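PDB 1HG4: ultraspiracle, which is the insect counterpart of the retinoid X receptor, a nuclear receptor and transcription factor whose ligand-binding domain, here locked in an inactive conformation, holds a phospholipid. Local coordinates for residues A[75-80]-A[194-199]; A[187-192]-A[199-204]. One frame throughout, in Å; residues are numbered along the deposited sequence.

Contact 1. Residues A[75-80]-A[194-199]; sequences QVPLDD and IKSRAE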
ATOM      1  N   GLN A  75      -7.869  12.231  -9.806  1.00 32.68           N
ATOM      2  CA  GLN A  75      -7.966  12.452  -8.378  1.00 32.77           C
ATOM      3  C   GLN A  75      -6.630  12.643  -7.691  1.00 29.96           C
ATOM      4  O   GLN A  75      -6.529  13.404  -6.733  1.00 31.00           O
ATOM      5  CB  GLN A  75      -8.732  11.320  -7.703  1.00 36.21           C
ATOM      6  CG  GLN A  75     -10.211  11.599  -7.627  1.00 38.52           C
ATOM      7  CD  GLN A  75     -10.798  11.911  -8.981  1.00 41.99           C
ATOM      8  OE1 GLN A  75     -10.865  11.046  -9.862  1.00 42.98           O
ATOM      9  NE2 GLN A  75     -11.221  13.159  -9.167  1.00 44.52           N
ATOM     10  N   VAL A  76      -5.600  11.962  -8.154  1.00 26.31           N
ATOM     11  CA  VAL A  76      -4.321  12.132  -7.507  1.00 24.96           C
ATOM     12  C   VAL A  76      -3.919  13.580  -7.702  1.00 25.96           C
ATOM     13  O   VAL A  76      -4.412  14.254  -8.603  1.00 24.61           O
ATOM     14  CB  VAL A  76      -3.262  11.192  -8.094  1.00 23.23           C
ATOM     15  CG1 VAL A  76      -3.808   9.783  -8.107  1.00 22.03           C
ATOM     16  CG2 VAL A  76      -2.858  11.637  -9.479  1.00 19.17           C
ATOM     17  N   PRO A  77      -3.052  14.098  -6.827  1.00 27.20           N
ATOM     18  CA  PRO A  77      -2.659  15.499  -7.016  1.00 27.52           C
ATOM     19  C   PRO A  77      -2.028  15.742  -8.392  1.00 28.41           C
ATOM     20  O   PRO A  77      -1.346  14.871  -8.948  1.00 28.26           O
ATOM     21  CB  PRO A  77      -1.693  15.754  -5.851  1.00 27.93           C
ATOM     22  CG  PRO A  77      -1.199  14.372  -5.463  1.00 27.98           C
ATOM     23  CD  PRO A  77      -2.410  13.496  -5.642  1.00 26.65           C
ATOM     24  N   LEU A  78      -2.284  16.926  -8.939  1.00 29.51           N
ATOM     25  CA  LEU A  78      -1.776  17.328 -10.250  1.00 29.05           C
ATOM     26  C   LEU A  78      -0.297  17.003 -10.428  1.00 28.98           C
ATOM     27  O   LEU A  78       0.120  16.483 -11.458  1.00 27.13           O
ATOM     28  CB  LEU A  78      -1.981  18.828 -10.437  1.00 29.95           C
ATOM     29  CG  LEU A  78      -2.848  19.247 -11.617  1.00 34.00           C
ATOM     30  CD1 LEU A  78      -2.990  20.773 -11.643  1.00 34.09           C
ATOM     31  CD2 LEU A  78      -2.224  18.726 -12.911  1.00 33.00           C
ATOM     32  N   ASP A  79       0.503  17.312  -9.417  1.00 29.28           N
ATOM     33  CA  ASP A  79       1.925  17.050  -9.512  1.00 29.84           C
ATOM     34  C   ASP A  79       2.183  15.580  -9.792  1.00 29.16           C
ATOM     35  O   ASP A  79       3.109  15.242 -10.517  1.00 30.27           O
ATOM     36  CB  ASP A  79       2.650  17.515  -8.239  1.00 29.28           C
ATOM     37  CG  ASP A  79       2.620  19.041  -8.074  1.00 32.23           C
ATOM     38  OD1 ASP A  79       2.173  19.741  -9.014  1.00 32.94           O
ATOM     39  OD2 ASP A  79       3.041  19.551  -7.013  1.00 31.67           O
ATOM     40  N   ASP A  80       1.357  14.705  -9.239  1.00 29.21           N
ATOM     41  CA  ASP A  80       1.538  13.280  -9.469  1.00 28.93           C
ATOM     42  C   ASP A  80       1.153  12.943 -10.906  1.00 28.52           C
ATOM     43  O   ASP A  80       1.842  12.167 -11.569  1.00 28.86           O
ATOM     44  CB  ASP A  80       0.671  12.442  -8.511  1.00 30.23           C
ATOM     45  CG  ASP A  80       1.316  12.226  -7.149  1.00 31.34           C
ATOM     46  OD1 ASP A  80       2.548  12.416  -7.034  1.00 32.32           O
ATOM     47  OD2 ASP A  80       0.589  11.846  -6.197  1.00 29.20           O
ATOM     48  N   ILE A 194       6.677  10.999  -6.553  1.00 30.60           N
ATOM     49  CA  ILE A 194       5.253  10.729  -6.430  1.00 31.64           C
ATOM     50  C   ILE A 194       4.733  10.788  -4.990  1.00 31.43           C
ATOM     51  O   ILE A 194       5.382  10.317  -4.063  1.00 31.73           O
ATOM     52  CB  ILE A 194       4.918   9.357  -7.050  1.00 32.11           C
ATOM     53  CG1 ILE A 194       4.884   9.494  -8.570  1.00 33.08           C
ATOM     54  CG2 ILE A 194       3.582   8.840  -6.527  1.00 32.27           C
ATOM     55  CD1 ILE A 194       4.584   8.212  -9.287  1.00 35.64           C
ATOM     56  N   LYS A 195       3.550  11.365  -4.822  1.00 31.27           N
ATOM     57  CA  LYS A 195       2.927  11.499  -3.517  1.00 31.88           C
ATOM     58  C   LYS A 195       1.997  10.342  -3.167  1.00 31.51           C
ATOM     59  O   LYS A 195       2.126   9.724  -2.109  1.00 32.10           O
ATOM     60  CB  LYS A 195       2.137  12.807  -3.460  1.00 33.24           C
ATOM     61  CG  LYS A 195       2.606  13.782  -2.402  1.00 34.65           C
ATOM     62  CD  LYS A 195       4.076  14.127  -2.556  1.00 35.70           C
ATOM     63  CE  LYS A 195       4.529  15.039  -1.422  1.00 37.02           C
ATOM     64  NZ  LYS A 195       6.008  15.220  -1.374  1.00 38.40           N
ATOM     65  N   SER A 196       1.061  10.050  -4.061  1.00 30.28           N
ATOM     66  CA  SER A 196       0.087   8.991  -3.830  1.00 30.09           C
ATOM     67  C   SER A 196       0.468   7.592  -4.328  1.00 28.34           C
ATOM     68  O   SER A 196      -0.256   6.997  -5.114  1.00 27.67           O
ATOM     69  CB  SER A 196      -1.239   9.413  -4.448  1.00 30.47           C
ATOM     70  OG  SER A 196      -1.525  10.758  -4.097  1.00 32.82           O
ATOM     71  N   ARG A 197       1.585   7.063  -3.845  1.00 28.29           N
ATOM     72  CA  ARG A 197       2.043   5.737  -4.245  1.00 28.64           C
ATOM     73  C   ARG A 197       1.037   4.633  -3.980  1.00 27.61           C
ATOM     74  O   ARG A 197       0.790   3.809  -4.854  1.00 27.96           O
ATOM     75  CB  ARG A 197       3.351   5.375  -3.536  1.00 30.97           C
ATOM     76  CG  ARG A 197       4.562   6.179  -3.980  1.00 35.57           C
ATOM     77  CD  ARG A 197       5.839   5.654  -3.319  1.00 39.91           C
ATOM     78  NE  ARG A 197       6.940   6.613  -3.414  1.00 44.81           N
ATOM     79  CZ  ARG A 197       7.627   6.887  -4.525  1.00 46.83           C
ATOM     80  NH1 ARG A 197       7.346   6.271  -5.670  1.00 46.95           N
ATOM     81  NH2 ARG A 197       8.594   7.796  -4.490  1.00 48.17           N
ATOM     82  N   ALA A 198       0.459   4.611  -2.778  1.00 26.81           N
ATOM     83  CA  ALA A 198      -0.512   3.578  -2.412  1.00 25.70           C
ATOM     84  C   ALA A 198      -1.712   3.551  -3.355  1.00 24.63           C
ATOM     85  O   ALA A 198      -2.055   2.510  -3.913  1.00 24.34           O
ATOM     86  CB  ALA A 198      -0.980   3.781  -0.967  1.00 25.73           C
ATOM     87  N   GLU A 199      -2.352   4.701  -3.515  1.00 24.88           N
ATOM     88  CA  GLU A 199      -3.497   4.815  -4.412  1.00 27.19           C
ATOM     89  C   GLU A 199      -3.162   4.332  -5.823  1.00 26.37           C
ATOM     90  O   GLU A 199      -3.950   3.622  -6.442  1.00 27.89           O
ATOM     91  CB  GLU A 199      -3.975   6.264  -4.470  1.00 30.12           C
ATOM     92  CG  GLU A 199      -4.834   6.585  -5.689  1.00 36.51           C
ATOM     93  CD  GLU A 199      -6.258   6.052  -5.590  1.00 38.00           C
ATOM     94  OE1 GLU A 199      -6.523   5.182  -4.734  1.00 39.16           O
ATOM     95  OE2 GLU A 199      -7.111   6.506  -6.387  1.00 40.77           O
TER

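Contact 2. Residues A[187-192]-A[199-204]; sequences YNPDIR and EIEMCR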
ATOM      1  N   TYR A 187      -0.233   3.412 -14.411  1.00 18.49           N
ATOM      2  CA  TYR A 187      -0.281   3.361 -12.939  1.00 18.93           C
ATOM      3  C   TYR A 187       1.039   2.869 -12.331  1.00 20.51           C
ATOM      4  O   TYR A 187       1.103   1.773 -11.758  1.00 20.19           O
ATOM      5  CB  TYR A 187      -1.420   2.435 -12.479  1.00 17.05           C
ATOM      6  CG  TYR A 187      -2.809   2.892 -12.883  1.00 16.88           C
ATOM      7  CD1 TYR A 187      -3.232   4.191 -12.639  1.00 15.57           C
ATOM      8  CD2 TYR A 187      -3.709   2.012 -13.479  1.00 15.23           C
ATOM      9  CE1 TYR A 187      -4.524   4.604 -12.975  1.00 16.32           C
ATOM     10  CE2 TYR A 187      -4.999   2.415 -13.819  1.00 15.73           C
ATOM     11  CZ  TYR A 187      -5.396   3.716 -13.559  1.00 17.02           C
ATOM     12  OH  TYR A 187      -6.671   4.142 -13.871  1.00 21.60           O
ATOM     13  N   ASN A 188       2.078   3.693 -12.433  1.00 20.55           N
ATOM     14  CA  ASN A 188       3.398   3.325 -11.937  1.00 23.30           C
ATOM     15  C   ASN A 188       3.706   4.088 -10.643  1.00 25.26           C
ATOM     16  O   ASN A 188       3.949   5.292 -10.657  1.00 25.25           O
ATOM     17  CB  ASN A 188       4.434   3.621 -13.029  1.00 21.07           C
ATOM     18  CG  ASN A 188       5.854   3.268 -12.619  1.00 22.64           C
ATOM     19  OD1 ASN A 188       6.793   3.473 -13.389  1.00 23.84           O
ATOM     20  ND2 ASN A 188       6.021   2.746 -11.414  1.00 20.48           N
ATOM     21  N   PRO A 189       3.710   3.380  -9.504  1.00 26.70           N
ATOM     22  CA  PRO A 189       3.973   3.967  -8.191  1.00 27.29           C
ATOM     23  C   PRO A 189       5.429   4.133  -7.778  1.00 28.29           C
ATOM     24  O   PRO A 189       5.712   4.755  -6.759  1.00 27.25           O
ATOM     25  CB  PRO A 189       3.247   3.011  -7.257  1.00 27.68           C
ATOM     26  CG  PRO A 189       3.564   1.673  -7.888  1.00 26.54           C
ATOM     27  CD  PRO A 189       3.351   1.948  -9.376  1.00 28.23           C
ATOM     28  N   ASP A 190       6.350   3.590  -8.559  1.00 30.84           N
ATOM     29  CA  ASP A 190       7.767   3.653  -8.195  1.00 32.78           C
ATOM     30  C   ASP A 190       8.557   4.826  -8.746  1.00 33.39           C
ATOM     31  O   ASP A 190       9.782   4.804  -8.734  1.00 35.86           O
ATOM     32  CB  ASP A 190       8.474   2.353  -8.602  1.00 32.58           C
ATOM     33  CG  ASP A 190       7.779   1.117  -8.064  1.00 33.71           C
ATOM     34  OD1 ASP A 190       7.419   1.052  -6.883  1.00 32.65           O
ATOM     35  OD2 ASP A 190       7.591   0.120  -8.932  1.00 35.13           O
ATOM     36  N   ILE A 191       7.880   5.855  -9.224  1.00 33.81           N
ATOM     37  CA  ILE A 191       8.597   6.994  -9.771  1.00 34.23           C
ATOM     38  C   ILE A 191       8.980   7.960  -8.658  1.00 34.43           C
ATOM     39  O   ILE A 191       8.190   8.233  -7.762  1.00 35.51           O
ATOM     40  CB  ILE A 191       7.743   7.733 -10.817  1.00 34.57           C
ATOM     41  CG1 ILE A 191       7.251   6.743 -11.872  1.00 33.00           C
ATOM     42  CG2 ILE A 191       8.569   8.821 -11.495  1.00 32.91           C
ATOM     43  CD1 ILE A 191       6.043   7.251 -12.645  1.00 35.19           C
ATOM     44  N   ARG A 192      10.205   8.462  -8.704  1.00 35.80           N
ATOM     45  CA  ARG A 192      10.665   9.395  -7.690  1.00 36.68           C
ATOM     46  C   ARG A 192       9.810  10.652  -7.707  1.00 35.29           C
ATOM     47  O   ARG A 192       9.461  11.157  -8.769  1.00 35.53           O
ATOM     48  CB  ARG A 192      12.123   9.784  -7.937  1.00 39.94           C
ATOM     49  CG  ARG A 192      12.622  10.835  -6.949  1.00 46.09           C
ATOM     50  CD  ARG A 192      13.939  11.484  -7.355  1.00 50.06           C
ATOM     51  NE  ARG A 192      14.279  12.565  -6.426  1.00 55.38           N
ATOM     52  CZ  ARG A 192      15.373  13.322  -6.496  1.00 56.43           C
ATOM     53  NH1 ARG A 192      16.271  13.132  -7.459  1.00 57.48           N
ATOM     54  NH2 ARG A 192      15.567  14.279  -5.595  1.00 57.07           N
ATOM     55  N   GLU A 199      -2.352   4.701  -3.515  1.00 24.88           N
ATOM     56  CA  GLU A 199      -3.497   4.815  -4.412  1.00 27.19           C
ATOM     57  C   GLU A 199      -3.162   4.332  -5.823  1.00 26.37           C
ATOM     58  O   GLU A 199      -3.950   3.622  -6.442  1.00 27.89           O
ATOM     59  CB  GLU A 199      -3.975   6.264  -4.470  1.00 30.12           C
ATOM     60  CG  GLU A 199      -4.834   6.585  -5.689  1.00 36.51           C
ATOM     61  CD  GLU A 199      -6.258   6.052  -5.590  1.00 38.00           C
ATOM     62  OE1 GLU A 199      -6.523   5.182  -4.734  1.00 39.16           O
ATOM     63  OE2 GLU A 199      -7.111   6.506  -6.387  1.00 40.77           O
ATOM     64  N   ILE A 200      -1.990   4.703  -6.328  1.00 25.33           N
ATOM     65  CA  ILE A 200      -1.587   4.304  -7.672  1.00 23.12           C
ATOM     66  C   ILE A 200      -1.329   2.784  -7.792  1.00 24.05           C
ATOM     67  O   ILE A 200      -1.755   2.138  -8.764  1.00 22.95           O
ATOM     68  CB  ILE A 200      -0.339   5.123  -8.109  1.00 20.66           C
ATOM     69  CG1 ILE A 200      -0.646   6.618  -7.999  1.00 18.33           C
ATOM     70  CG2 ILE A 200       0.023   4.821  -9.534  1.00 16.58           C
ATOM     71  CD1 ILE A 200       0.517   7.513  -8.370  1.00 15.38           C
ATOM     72  N   GLU A 201      -0.649   2.215  -6.798  1.00 23.57           N
ATOM     73  CA  GLU A 201      -0.355   0.784  -6.787  1.00 23.91           C
ATOM     74  C   GLU A 201      -1.649  -0.006  -6.757  1.00 24.09           C
ATOM     75  O   GLU A 201      -1.743  -1.103  -7.305  1.00 26.23           O
ATOM     76  CB  GLU A 201       0.483   0.415  -5.557  1.00 21.29           C
ATOM     77  CG  GLU A 201       0.578  -1.089  -5.284  1.00 22.34           C
ATOM     78  CD  GLU A 201       1.371  -1.882  -6.344  1.00 22.81           C
ATOM     79  OE1 GLU A 201       2.015  -1.272  -7.223  1.00 19.87           O
ATOM     80  OE2 GLU A 201       1.364  -3.134  -6.280  1.00 23.89           O
ATOM     81  N   MET A 202      -2.651   0.565  -6.106  1.00 25.41           N
ATOM     82  CA  MET A 202      -3.942  -0.082  -5.977  1.00 25.83           C
ATOM     83  C   MET A 202      -4.618  -0.169  -7.360  1.00 23.26           C
ATOM     84  O   MET A 202      -5.095  -1.235  -7.766  1.00 23.44           O
ATOM     85  CB  MET A 202      -4.782   0.696  -4.953  1.00 29.76           C
ATOM     86  CG  MET A 202      -5.649  -0.183  -4.068  1.00 36.63           C
ATOM     87  SD  MET A 202      -4.796  -1.694  -3.469  1.00 44.37           S
ATOM     88  CE  MET A 202      -5.438  -2.886  -4.638  1.00 39.25           C
ATOM     89  N   CYS A 203      -4.660   0.944  -8.083  1.00 20.20           N
ATOM     90  CA  CYS A 203      -5.219   0.945  -9.429  1.00 19.51           C
ATOM     91  C   CYS A 203      -4.499  -0.139 -10.250  1.00 20.69           C
ATOM     92  O   CYS A 203      -5.141  -0.940 -10.937  1.00 20.12           O
ATOM     93  CB  CYS A 203      -4.987   2.299 -10.095  1.00 21.12           C
ATOM     94  SG  CYS A 203      -5.743   3.712  -9.237  1.00 20.85           S
ATOM     95  N   ARG A 204      -3.167  -0.165 -10.178  1.00 19.84           N
ATOM     96  CA  ARG A 204      -2.410  -1.158 -10.931  1.00 22.45           C
ATOM     97  C   ARG A 204      -2.849  -2.567 -10.572  1.00 24.63           C
ATOM     98  O   ARG A 204      -3.044  -3.409 -11.450  1.00 24.99           O
ATOM     99  CB  ARG A 204      -0.907  -1.022 -10.660  1.00 22.93           C
ATOM    100  CG  ARG A 204      -0.091  -2.211 -11.153  1.00 23.17           C
ATOM    101  CD  ARG A 204       1.413  -1.995 -11.008  1.00 22.78           C
ATOM    102  NE  ARG A 204       1.942  -1.106 -12.039  1.00 24.36           N
ATOM    103  CZ  ARG A 204       3.239  -0.864 -12.240  1.00 23.27           C
ATOM    104  NH1 ARG A 204       4.164  -1.447 -11.478  1.00 19.69           N
ATOM    105  NH2 ARG A 204       3.605  -0.037 -13.216  1.00 20.12           N
TER

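Contact 1. Residues A[75-80]-A[194-199]
Asp80 turns its carboxylate onto the backbone of Lys195 and Ser196, and both oxygens are used. OD1 accepts from Lys195 N at 2.6 Å through its syn lone pair, with a nearly straight N-H...O angle of 169°. OD2 takes the next amide, Ser196 N, at 2.8 Å, met on its syn side but 26° out of the carboxylate plane. Ser196 OG gives Asp80 OD2 a second donor at 3.2 Å, approaching nearly along the C-O axis; this hydroxyl makes no capping bond, although Ser196 is the N-cap residue of helix 197-218. In this nuclear-receptor ligand-binding domain the carboxylate thus ties the first turn of helix 78-100 to the loop that leads into helix 197-218. Pairing with two adjacent amides fixes the rotation of the carboxylate, and the nearby amino end of helix 78-100 probably helps to stabilise its negative charge. Apolar atoms close in around the bonds: Pro77 CD lies 3.3 Å from Ser196 OG, and Ile194 CG2 rests 3.8 Å from Asp80 OD1. Further along, Val76 CG1 meets Glu199 CG at 4.1 Å. Leu78 N and Ala198 N donate to Asp212 and Glu205 of the second subunit.

Contact 2. Residues A[187-192]-A[199-204]
Arg204 reaches back along the loop that leaves helix 175-186, and nearly every atom of its side chain finds something there. Arg204 CB starts 3.9 Å from Tyr187 CB. CD passes the Tyr187 carbonyl, and Arg204 NE comes to 3.0 Å from Tyr187 O. The chain bends at chi3 (-77°), which swings the guanidinium across Pro189: Pro189 CD sits over the centre of one face, 4.0 Å from Arg204 CZ. Arg204 NH1 also lies by Pro189 CD; Asp190 OD2, 4.5 Å from Arg204 NH1, is beyond a salt bridge and well out of the guanidinium plane, so only the charges are near. Arg204 NH2 lies 3.6 Å from Asn188 CA. Its hydrogen bond goes to Ile184 O in the last turn of helix 175-186. This is the loop joining helix 175-186 to helix 197-218 in the receptor's mostly helical ligand-binding domain, and the first turns of the second helix fold back against it. Cys203 CB stands almost exactly over the Tyr187 ring, 3.4 Å from the centroid and 4° off the normal, in a CH-pi contact; Cys203 SG, 4.3 Å from that centroid, adds a sulfur-aromatic one. Beyond the ring, Tyr187 OH is hydrogen-bonded to Pro71 O. Ile200 CG2 presses on the loop backbone at Tyr187 C (3.6 Å), and Pro189 CG packs against Glu201 OE1.

Contacts 1 and 2 are neighbours, their centres about 8 Å apart, and both use helix 197-218. Residues 187-192 and 194-199 follow one another in the chain, so contact 1 fastens the later part of the connection to helix 78-100 while contact 2 folds the earlier part onto helix 197-218. Arg197 joins them directly: its NH1 probably donates to Pro189 O at 2.5 Å and to Ile191 O at 3.0 Å. Ile194 CD1 also packs 3.3 Å from Asn188 O. The two centres stand about 20 and 17 Å from the centre of the chain, and both contacts border other subunits. The bound phospholipid lies in a different part of the domain, remote from both.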